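Side-chain contacts in nigerythrin (Desulfovibrio vulgaris subsp. vulgaris, PDB 1YUZ), which shows NADH peroxidase activity in vitro and carries a hemerythrin-like diiron centre and a rubredoxin-like iron centre in each subunit of a homodimer: residues A38-T41 and G42-A45; A45-T48 and A49-K52; A51-A54 and R55-Y59; E60-A63 and R64-A68; K146-E149 and S150-E154. All blocks are in the same frame, centred on the assembly; numbering follows the deposited sequence. Where two conformers were deposited one is given.

Contact 1. Residues A38-T41 and G42-A45; sequences AGET and GAHA. With FE (Fe (III) ion), chain F.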
# COMPACT_ATOMS: atom_id res chain seq x y z
N ALA B 38 16.26 -14.91 -5.86
CA ALA B 38 17.04 -13.79 -6.37
C ALA B 38 16.36 -12.48 -6.01
O ALA B 38 17.00 -11.55 -5.52
CB ALA B 38 17.20 -13.91 -7.88
N GLY B 39 15.06 -12.42 -6.25
CA GLY B 39 14.31 -11.22 -5.94
C GLY B 39 14.32 -10.88 -4.46
O GLY B 39 14.47 -9.72 -4.08
N GLU B 40 14.15 -11.89 -3.62
CA GLU B 40 14.14 -11.68 -2.18
C GLU B 40 15.51 -11.29 -1.66
O GLU B 40 15.63 -10.56 -0.67
CB GLU B 40 13.63 -12.93 -1.46
CG GLU B 40 12.20 -13.29 -1.85
CD GLU B 40 11.17 -12.27 -1.36
OE1 GLU B 40 11.46 -11.05 -1.37
OE2 GLU B 40 10.07 -12.70 -0.97
N THR B 41 16.56 -11.77 -2.32
CA THR B 41 17.91 -11.43 -1.93
C THR B 41 18.09 -9.94 -2.19
O THR B 41 18.71 -9.22 -1.40
CB THR B 41 18.93 -12.26 -2.72
OG1 THR B 41 18.70 -13.65 -2.46
CG2 THR B 41 20.36 -11.92 -2.31
N GLY B 42 17.52 -9.46 -3.29
CA GLY B 42 17.60 -8.05 -3.60
C GLY B 42 16.77 -7.25 -2.61
O GLY B 42 17.18 -6.19 -2.15
N ALA B 43 15.59 -7.76 -2.27
CA ALA B 43 14.71 -7.08 -1.32
C ALA B 43 15.39 -6.96 0.04
O ALA B 43 15.30 -5.92 0.70
CB ALA B 43 13.40 -7.85 -1.18
N HIS B 44 16.06 -8.03 0.46
CA HIS B 44 16.74 -8.00 1.74
C HIS B 44 17.81 -6.93 1.75
O HIS B 44 17.94 -6.17 2.71
CB HIS B 44 17.37 -9.36 2.04
CG HIS B 44 18.02 -9.43 3.39
ND1 HIS B 44 19.29 -8.96 3.64
CD2 HIS B 44 17.54 -9.87 4.58
CE1 HIS B 44 19.57 -9.11 4.92
NE2 HIS B 44 18.52 -9.66 5.51
N ALA B 45 18.59 -6.86 0.67
CA ALA B 45 19.64 -5.86 0.57
C ALA B 45 19.04 -4.46 0.57
O ALA B 45 19.56 -3.54 1.19
CB ALA B 45 20.46 -6.09 -0.69
FE FE F . 9.59 -10.43 -0.70
O HOH W 1 9.15 -8.57 -0.24
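Glu40 and Ala43 meet one turn apart inside helix 29-56 of the ferritin-like four-helix bundle, a local contact on the face that looks at the diiron site. Glu40 OE1 lies 3.7 Å from Ala43 CB; a methyl group is small enough to sit beside the carboxylate without crowding the metal. The Glu40 chain leaves with CG beside its own backbone N (chi1 -62°) and folds again at chi2 (-67°), which swings the carboxylate round so that both oxygens face the iron(III) ion. The grip is bidentate: OE1 of Glu40 is 2.1 Å from the iron and OE2 of Glu40 2.3 Å from it. Water 1 takes another place on this iron, and Glu73, Glu118 and Glu149 supply the remaining protein ligands. OE2 is also hydrogen-bonded in the second shell, where Tyr123 and His76 hold the carboxylate in its setting. The backbone is regular helix, His44 N reaching Glu40 O at 2.8 Å. Thr41, on another side of the helix, turns OG1 back to Ile37 O and so spends its hydroxyl on the preceding turn. Four carboxylates give the iron anionic, hard oxygen donors, which would be expected to stabilise the ferric state.

Contact 2. Residues A45-T48 and A49-K52; sequences AKYT and AFAK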
# COMPACT_ATOMS: atom_id res chain seq x y z
N ALA B 45 18.59 -6.86 0.67
CA ALA B 45 19.64 -5.86 0.57
C ALA B 45 19.04 -4.46 0.57
O ALA B 45 19.56 -3.54 1.19
CB ALA B 45 20.46 -6.09 -0.69
N LYS B 46 17.92 -4.30 -0.12
CA LYS B 46 17.27 -3.00 -0.19
C LYS B 46 16.75 -2.55 1.18
O LYS B 46 17.01 -1.42 1.61
CB LYS B 46 16.11 -3.03 -1.19
CG LYS B 46 15.55 -1.66 -1.47
CD LYS B 46 14.52 -1.66 -2.58
CE LYS B 46 13.20 -2.25 -2.14
NZ LYS B 46 12.16 -2.04 -3.18
N TYR B 47 16.03 -3.43 1.86
CA TYR B 47 15.48 -3.09 3.17
C TYR B 47 16.56 -2.86 4.21
O TYR B 47 16.40 -2.04 5.11
CB TYR B 47 14.54 -4.20 3.62
CG TYR B 47 13.31 -4.30 2.74
CD1 TYR B 47 12.49 -5.42 2.79
CD2 TYR B 47 12.98 -3.27 1.85
CE1 TYR B 47 11.36 -5.52 1.98
CE2 TYR B 47 11.85 -3.36 1.04
CZ TYR B 47 11.05 -4.48 1.11
OH TYR B 47 9.94 -4.58 0.31
N THR B 48 17.67 -3.57 4.07
CA THR B 48 18.78 -3.41 4.99
C THR B 48 19.37 -2.01 4.79
O THR B 48 19.69 -1.31 5.75
CB THR B 48 19.84 -4.49 4.75
OG1 THR B 48 19.28 -5.77 5.07
CG2 THR B 48 21.07 -4.25 5.62
N ALA B 49 19.50 -1.60 3.53
CA ALA B 49 20.02 -0.27 3.24
C ALA B 49 19.01 0.78 3.71
O ALA B 49 19.39 1.81 4.27
CB ALA B 49 20.29 -0.12 1.74
N PHE B 50 17.73 0.53 3.47
CA PHE B 50 16.69 1.46 3.90
C PHE B 50 16.69 1.64 5.42
O PHE B 50 16.47 2.74 5.92
CB PHE B 50 15.31 0.97 3.45
CG PHE B 50 15.04 1.13 1.97
CD1 PHE B 50 13.83 0.70 1.45
CD2 PHE B 50 15.97 1.72 1.12
CE1 PHE B 50 13.53 0.86 0.09
CE2 PHE B 50 15.68 1.88 -0.24
CZ PHE B 50 14.46 1.45 -0.75
N ALA B 51 16.92 0.55 6.14
CA ALA B 51 16.95 0.60 7.60
C ALA B 51 18.10 1.47 8.09
O ALA B 51 17.92 2.31 8.97
CB ALA B 51 17.09 -0.81 8.17
N LYS B 52 19.27 1.27 7.51
CA LYS B 52 20.44 2.04 7.91
C LYS B 52 20.20 3.53 7.65
O LYS B 52 20.54 4.37 8.47
CB LYS B 52 21.67 1.56 7.14
CG LYS B 52 22.96 2.26 7.51
CD LYS B 52 24.16 1.55 6.91
CE LYS B 52 25.45 2.32 7.14
NZ LYS B 52 25.46 3.60 6.38
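Four successive i to i+4 backbone hydrogen bonds join residues 45-48 to 49-52 in unbroken helix, Phe50 N meeting Lys46 O at 2.8 Å. The same spacing brings the aliphatic part of Lys46 over one face of the Phe50 ring. Lys46 CG stands 3.7 Å from the centroid of the Phe50 ring, 25° off its normal, a CH-pi contact displaced toward the rim, with CZ of Phe50 3.4 Å from CG of Lys46. Two extended torsions carry the lysine along the ring before the chain bends at chi3 (74°), and NZ goes on to Ser110 OG. A lysine suits this place because its methylenes can cover an aromatic ring while its ammonium reaches a polar partner. Tyr47 approaches the same phenylalanine differently: CD1 of Phe50 comes to the edge of the tyrosine ring, 4.1 Å from CD2 of Tyr47. The phenol oxygen is hydrogen-bonded to Glu115, a ligand of the iron(II) ion, which makes Tyr47 a second-shell residue of the metal site. The small methyl of Ala51 lets helix 60-87 come close at Phe66 and Glu67. Tyr47 packs against the same helix, and the Phe50 ring meets Phe66 edge-to-face. Phe50 also reaches Asn107 and Ser110 of helix 104-132, while Ala45 and Lys46 lie against Pro99 in the long connection between the two helix pairs.

Contact 3. Residues A51-A54 and R55-Y59; sequences AKAA and REQGY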
# COMPACT_ATOMS: atom_id res chain seq x y z
N ALA B 51 16.92 0.55 6.14
CA ALA B 51 16.95 0.60 7.60
C ALA B 51 18.10 1.47 8.09
O ALA B 51 17.92 2.31 8.97
CB ALA B 51 17.09 -0.81 8.17
N LYS B 52 19.27 1.27 7.51
CA LYS B 52 20.44 2.04 7.91
C LYS B 52 20.20 3.53 7.65
O LYS B 52 20.54 4.37 8.47
CB LYS B 52 21.67 1.56 7.14
CG LYS B 52 22.96 2.26 7.51
CD LYS B 52 24.16 1.55 6.91
CE LYS B 52 25.45 2.32 7.14
NZ LYS B 52 25.46 3.60 6.38
N ALA B 53 19.60 3.83 6.50
CA ALA B 53 19.31 5.22 6.15
C ALA B 53 18.26 5.81 7.10
O ALA B 53 18.39 6.95 7.54
CB ALA B 53 18.82 5.31 4.71
N ALA B 54 17.24 5.03 7.43
CA ALA B 54 16.19 5.49 8.32
C ALA B 54 16.77 5.90 9.68
O ALA B 54 16.40 6.93 10.23
CB ALA B 54 15.13 4.40 8.51
N ARG B 55 17.68 5.08 10.20
CA ARG B 55 18.29 5.40 11.49
C ARG B 55 19.08 6.70 11.40
O ARG B 55 19.01 7.54 12.30
CB ARG B 55 19.21 4.26 11.94
CG ARG B 55 18.43 3.05 12.46
CD ARG B 55 19.34 1.92 12.92
NE ARG B 55 18.55 0.79 13.41
CZ ARG B 55 17.88 0.78 14.55
NH1 ARG B 55 17.89 1.83 15.36
NH2 ARG B 55 17.17 -0.29 14.89
N GLU B 56 19.83 6.87 10.32
CA GLU B 56 20.61 8.09 10.15
C GLU B 56 19.69 9.30 10.04
O GLU B 56 20.02 10.39 10.51
CB GLU B 56 21.46 8.00 8.88
CG GLU B 56 22.36 6.78 8.80
CD GLU B 56 23.13 6.72 7.50
OE1 GLU B 56 22.49 6.86 6.43
OE2 GLU B 56 24.36 6.52 7.54
N GLN B 57 18.53 9.09 9.43
CA GLN B 57 17.57 10.17 9.24
C GLN B 57 16.69 10.45 10.46
O GLN B 57 15.83 11.32 10.42
CB GLN B 57 16.70 9.87 8.02
CG GLN B 57 17.46 9.93 6.70
CD GLN B 57 16.60 9.58 5.50
OE1 GLN B 57 15.47 10.04 5.38
NE2 GLN B 57 17.15 8.78 4.59
N GLY B 58 16.92 9.70 11.54
CA GLY B 58 16.15 9.92 12.75
C GLY B 58 14.83 9.19 12.87
O GLY B 58 14.01 9.52 13.72
N TYR B 59 14.61 8.19 12.01
CA TYR B 59 13.37 7.42 12.05
C TYR B 59 13.69 6.03 12.60
O TYR B 59 13.75 5.06 11.85
CB TYR B 59 12.78 7.27 10.64
CG TYR B 59 12.45 8.57 9.94
CD1 TYR B 59 13.29 9.09 8.95
CD2 TYR B 59 11.26 9.25 10.22
CE1 TYR B 59 12.94 10.25 8.25
CE2 TYR B 59 10.91 10.40 9.52
CZ TYR B 59 11.75 10.89 8.54
OH TYR B 59 11.39 12.00 7.81
O HOH W 2 22.75 4.93 4.96
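Lys52 and Glu56 face each other one turn apart near the end of helix 29-56: in the conformer of Glu56 given, NZ of Lys52 lies 3.3 Å from OE2 of Glu56, a weak salt bridge that is doubtful because Glu56 takes a second position. The lysine runs out extended and turns only at its last torsion (chi4 -67°), which directs NZ toward OE2. Glu56 in this conformer starts with CG beside its own backbone N (chi1 -55°) and then straightens. Long, flexible charged side chains suit this exposed side of the helix. The helix closes here with a Schellman motif: Gly58 has positive phi (87°), a conformation readily adopted without a side chain, and its N bonds back to Arg55 O, while Tyr59 N reaches Ala54 O at 2.8 Å. Tyr59 is also the N-cap residue of the next helix, so the turn is very short. CB of Tyr59 lies 4.3 Å from CB of Ala54, and Ala54 O sits near the plane of the tyrosine ring at an edge; the phenol oxygen continues to Thr14 of the second subunit. Gln57 is extended beyond CG, with NE2 3.9 Å from CB of Ala53, and its amide bonds to Tyr102 O and Cys104 N. Arg55, extended from CG to NE, heads instead for Glu67 on helix 60-87.

Contact 4. Residues E60-A63 and R64-A68; sequences EQIA and RLFEA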
# COMPACT_ATOMS: atom_id res chain seq x y z
N GLU B 60 13.88 5.94 13.91
CA GLU B 60 14.22 4.68 14.54
C GLU B 60 13.16 3.59 14.41
O GLU B 60 13.49 2.44 14.14
CB GLU B 60 14.60 4.89 16.01
CG GLU B 60 13.45 5.11 16.99
CD GLU B 60 12.82 3.81 17.47
OE1 GLU B 60 13.56 2.82 17.67
OE2 GLU B 60 11.59 3.78 17.68
N GLN B 61 11.89 3.95 14.59
CA GLN B 61 10.85 2.94 14.47
C GLN B 61 10.75 2.42 13.04
O GLN B 61 10.61 1.22 12.82
CB GLN B 61 9.49 3.49 14.92
CG GLN B 61 8.39 2.46 14.82
CD GLN B 61 7.09 2.89 15.47
OE1 GLN B 61 6.58 3.97 15.19
NE2 GLN B 61 6.55 2.04 16.34
N ILE B 62 10.83 3.32 12.06
CA ILE B 62 10.77 2.88 10.67
C ILE B 62 11.98 2.01 10.36
O ILE B 62 11.87 1.03 9.62
CB ILE B 62 10.70 4.09 9.71
CG1 ILE B 62 9.31 4.74 9.82
CG2 ILE B 62 10.96 3.64 8.27
CD1 ILE B 62 9.16 6.04 9.05
N ALA B 63 13.14 2.34 10.93
CA ALA B 63 14.33 1.53 10.71
C ALA B 63 14.06 0.11 11.20
O ALA B 63 14.43 -0.87 10.55
CB ALA B 63 15.52 2.12 11.46
N ARG B 64 13.40 0.01 12.35
CA ARG B 64 13.08 -1.30 12.91
C ARG B 64 12.12 -2.05 12.01
O ARG B 64 12.20 -3.27 11.89
CB ARG B 64 12.50 -1.15 14.32
CG ARG B 64 13.54 -0.74 15.36
CD ARG B 64 13.00 -0.83 16.79
NE ARG B 64 12.13 0.30 17.15
CZ ARG B 64 10.81 0.23 17.28
NH1 ARG B 64 10.18 -0.91 17.06
NH2 ARG B 64 10.13 1.31 17.63
N LEU B 65 11.20 -1.33 11.36
CA LEU B 65 10.26 -1.98 10.46
C LEU B 65 11.03 -2.53 9.25
O LEU B 65 10.78 -3.66 8.82
CB LEU B 65 9.19 -1.00 9.99
CG LEU B 65 8.21 -1.56 8.94
CD1 LEU B 65 7.55 -2.84 9.46
CD2 LEU B 65 7.17 -0.51 8.60
N PHE B 66 11.96 -1.76 8.71
CA PHE B 66 12.74 -2.23 7.57
C PHE B 66 13.59 -3.43 7.97
O PHE B 66 13.75 -4.37 7.19
CB PHE B 66 13.66 -1.11 7.04
CG PHE B 66 12.96 -0.13 6.14
CD1 PHE B 66 13.06 1.24 6.37
CD2 PHE B 66 12.22 -0.56 5.04
CE1 PHE B 66 12.45 2.16 5.52
CE2 PHE B 66 11.60 0.36 4.19
CZ PHE B 66 11.72 1.71 4.43
N GLU B 67 14.11 -3.42 9.19
CA GLU B 67 14.93 -4.53 9.67
C GLU B 67 14.07 -5.78 9.85
O GLU B 67 14.49 -6.88 9.50
CB GLU B 67 15.62 -4.13 10.98
CG GLU B 67 16.62 -3.01 10.76
CD GLU B 67 17.08 -2.35 12.04
OE1 GLU B 67 16.46 -2.55 13.10
OE2 GLU B 67 18.08 -1.59 11.98
N ALA B 68 12.87 -5.60 10.38
CA ALA B 68 11.97 -6.73 10.57
C ALA B 68 11.56 -7.30 9.22
O ALA B 68 11.51 -8.51 9.03
CB ALA B 68 10.73 -6.28 11.34
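Glu60 and Arg64 form a paired salt bridge in the first turn of helix 60-87. Glu60 carries CG between its backbone N and carbonyl carbon (chi1 77°), and a second bend at chi2 curls the carboxylate back over the turn toward the arginine. Arg64 grips it side-on: NE of Arg64 is 2.9 Å from OE1 of Glu60 in an almost straight bond, and NH2 of Arg64 is 2.9 Å from OE2 of Glu60. Both oxygens are met on their syn sides and lie close to the guanidinium plane, although the two flat groups are turned 31° apart. Two bonds fix the guanidinium's rotation, leaving NH1 to reach the carbonyls of Asp169 and Tyr202. Next, Gln61 runs extended, its CG 3.5 Å from Arg64 NH2 and its CA over one face of the guanidinium; NE2 of Gln61 bonds to the side-chain OD1 of Asp167 and the backbone O of Asp169. Ile62 points the same way as Phe66, and its CG2 branch approaches CE1 of Phe66 to 3.5 Å, a snug apolar pair suited to the bundle interior. Ala63 is small enough to let helix 29-56 come close at Ala54 and Arg55. Phe66 touches Ala51 on that helix and, with Ile62, packs on Leu108 of helix 104-132; Gln61, Arg64 and Leu65 instead lie against Phe171 of strand 171-173.

Contact 5. Residues K146-E149 and S150-E154; sequences KLAE and SVHAE. With FE2 (Fe (II) ion), chain G; FE (Fe (III) ion), chain F.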
# COMPACT_ATOMS: atom_id res chain seq x y z
N LYS B 146 3.72 -14.89 -0.34
CA LYS B 146 2.73 -13.99 -0.92
C LYS B 146 1.87 -13.30 0.13
O LYS B 146 1.65 -12.09 0.06
CB LYS B 146 1.84 -14.78 -1.90
CG LYS B 146 0.69 -14.01 -2.54
CD LYS B 146 -0.58 -14.09 -1.70
CE LYS B 146 -1.78 -13.49 -2.42
NZ LYS B 146 -1.73 -12.00 -2.49
N LEU B 147 1.40 -14.06 1.11
CA LEU B 147 0.56 -13.52 2.17
C LEU B 147 1.29 -12.50 3.02
O LEU B 147 0.71 -11.49 3.43
CB LEU B 147 0.04 -14.65 3.05
CG LEU B 147 -0.99 -15.56 2.36
CD1 LEU B 147 -1.19 -16.81 3.19
CD2 LEU B 147 -2.29 -14.81 2.16
N ALA B 148 2.56 -12.75 3.30
CA ALA B 148 3.33 -11.83 4.11
C ALA B 148 3.61 -10.53 3.36
O ALA B 148 3.63 -9.46 3.95
CB ALA B 148 4.64 -12.47 4.55
N GLU B 149 3.80 -10.62 2.04
CA GLU B 149 4.12 -9.43 1.26
C GLU B 149 3.02 -8.37 1.31
O GLU B 149 3.32 -7.18 1.39
CB GLU B 149 4.41 -9.79 -0.19
CG GLU B 149 5.37 -10.97 -0.38
CD GLU B 149 6.77 -10.73 0.18
OE1 GLU B 149 6.91 -10.08 1.23
OE2 GLU B 149 7.73 -11.24 -0.43
N SER B 150 1.76 -8.78 1.27
CA SER B 150 0.71 -7.77 1.32
C SER B 150 0.65 -7.15 2.71
O SER B 150 0.25 -6.00 2.86
CB SER B 150 -0.64 -8.37 0.90
OG SER B 150 -0.97 -9.51 1.67
N VAL B 151 1.05 -7.90 3.73
CA VAL B 151 1.08 -7.36 5.09
C VAL B 151 2.21 -6.34 5.14
O VAL B 151 2.07 -5.26 5.72
CB VAL B 151 1.32 -8.47 6.14
CG1 VAL B 151 1.70 -7.87 7.48
CG2 VAL B 151 0.05 -9.31 6.29
N HIS B 152 3.34 -6.66 4.51
CA HIS B 152 4.47 -5.75 4.48
C HIS B 152 4.07 -4.45 3.78
O HIS B 152 4.46 -3.36 4.20
CB HIS B 152 5.64 -6.37 3.72
CG HIS B 152 6.20 -7.60 4.37
ND1 HIS B 152 7.07 -8.45 3.73
CD2 HIS B 152 6.01 -8.11 5.61
CE1 HIS B 152 7.40 -9.44 4.54
NE2 HIS B 152 6.77 -9.25 5.69
N ALA B 153 3.31 -4.57 2.70
CA ALA B 153 2.87 -3.40 1.96
C ALA B 153 2.04 -2.50 2.87
O ALA B 153 2.25 -1.29 2.91
CB ALA B 153 2.05 -3.82 0.74
N GLU B 154 1.11 -3.10 3.61
CA GLU B 154 0.27 -2.31 4.51
C GLU B 154 1.10 -1.65 5.61
O GLU B 154 0.88 -0.49 5.94
CB GLU B 154 -0.82 -3.17 5.14
CG GLU B 154 -1.73 -2.38 6.06
CD GLU B 154 -2.81 -3.21 6.71
OE1 GLU B 154 -3.51 -2.68 7.60
OE2 GLU B 154 -2.99 -4.39 6.32
FE FE2 G . 8.04 -8.49 1.73
FE FE F . 9.59 -10.43 -0.70
O HOH W 3 -2.10 -11.55 0.23
O HOH W 1 9.15 -8.57 -0.24
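Glu149 and His152, three residues apart on helix 136-161, meet through the iron(II) ion that both bind. From Glu149 CB, set beside the following peptide as the chain requires, the side chain goes to CG beside its own backbone N (chi1 -47°) and bends again at chi2. This places CD about equally far from the two irons. OE1 of Glu149 binds the iron(II) ion at 2.0 Å, and OE2 of Glu149 binds the iron(III) ion at 2.0 Å, so the carboxylate bridges the pair; water 1 also binds both metals. His152 ND1 coordinates iron(II) at 2.2 Å, with its ring 71° from the carboxylate plane. Ala148 O lies over one face of that ring, 3.2 Å from His152 CG, and NE2 bonds to Gly178 O, which fixes the ring's rotation. A histidine suits this place, offering one nitrogen to metal and the other to a carbonyl. On another side of the helix, water 3 joins Lys146 NZ to Ser150 OG; these polar ends also reach Tyr160 and Asn161 of the second subunit, respectively. Glu40, Glu73 and Glu118 complete the protein ligands of iron(III), and Glu73 and Glu115 those of iron(II). Among protein ligands, only carboxylates bind iron(III), whereas iron(II) has carboxylates and an imidazole, implying chemically different metal environments within one bridged centre.

How the contacts relate
Contacts 1, 2 and 3 follow one another down helix 29-56, sharing Ala45 and then Ala51 and Lys52; the centres of contacts 1 and 3 are about 20 Å apart. The chain then turns directly into helix 60-87 and contact 4, whose centre lies about 8 Å from that of contact 3. Arg55 NE and Glu67 OE2, 2.8 Å apart, form a salt bridge between these two helices. Contact 5 comes much later, on helix 136-161, yet it meets contact 1 at the iron(III) ion and water 1. One ferritin-like bundle thus joins metal-binding residues distant in sequence, while contact 2 leads from the second shell of the site toward the end of the bundle, where contacts 3 and 4 lie.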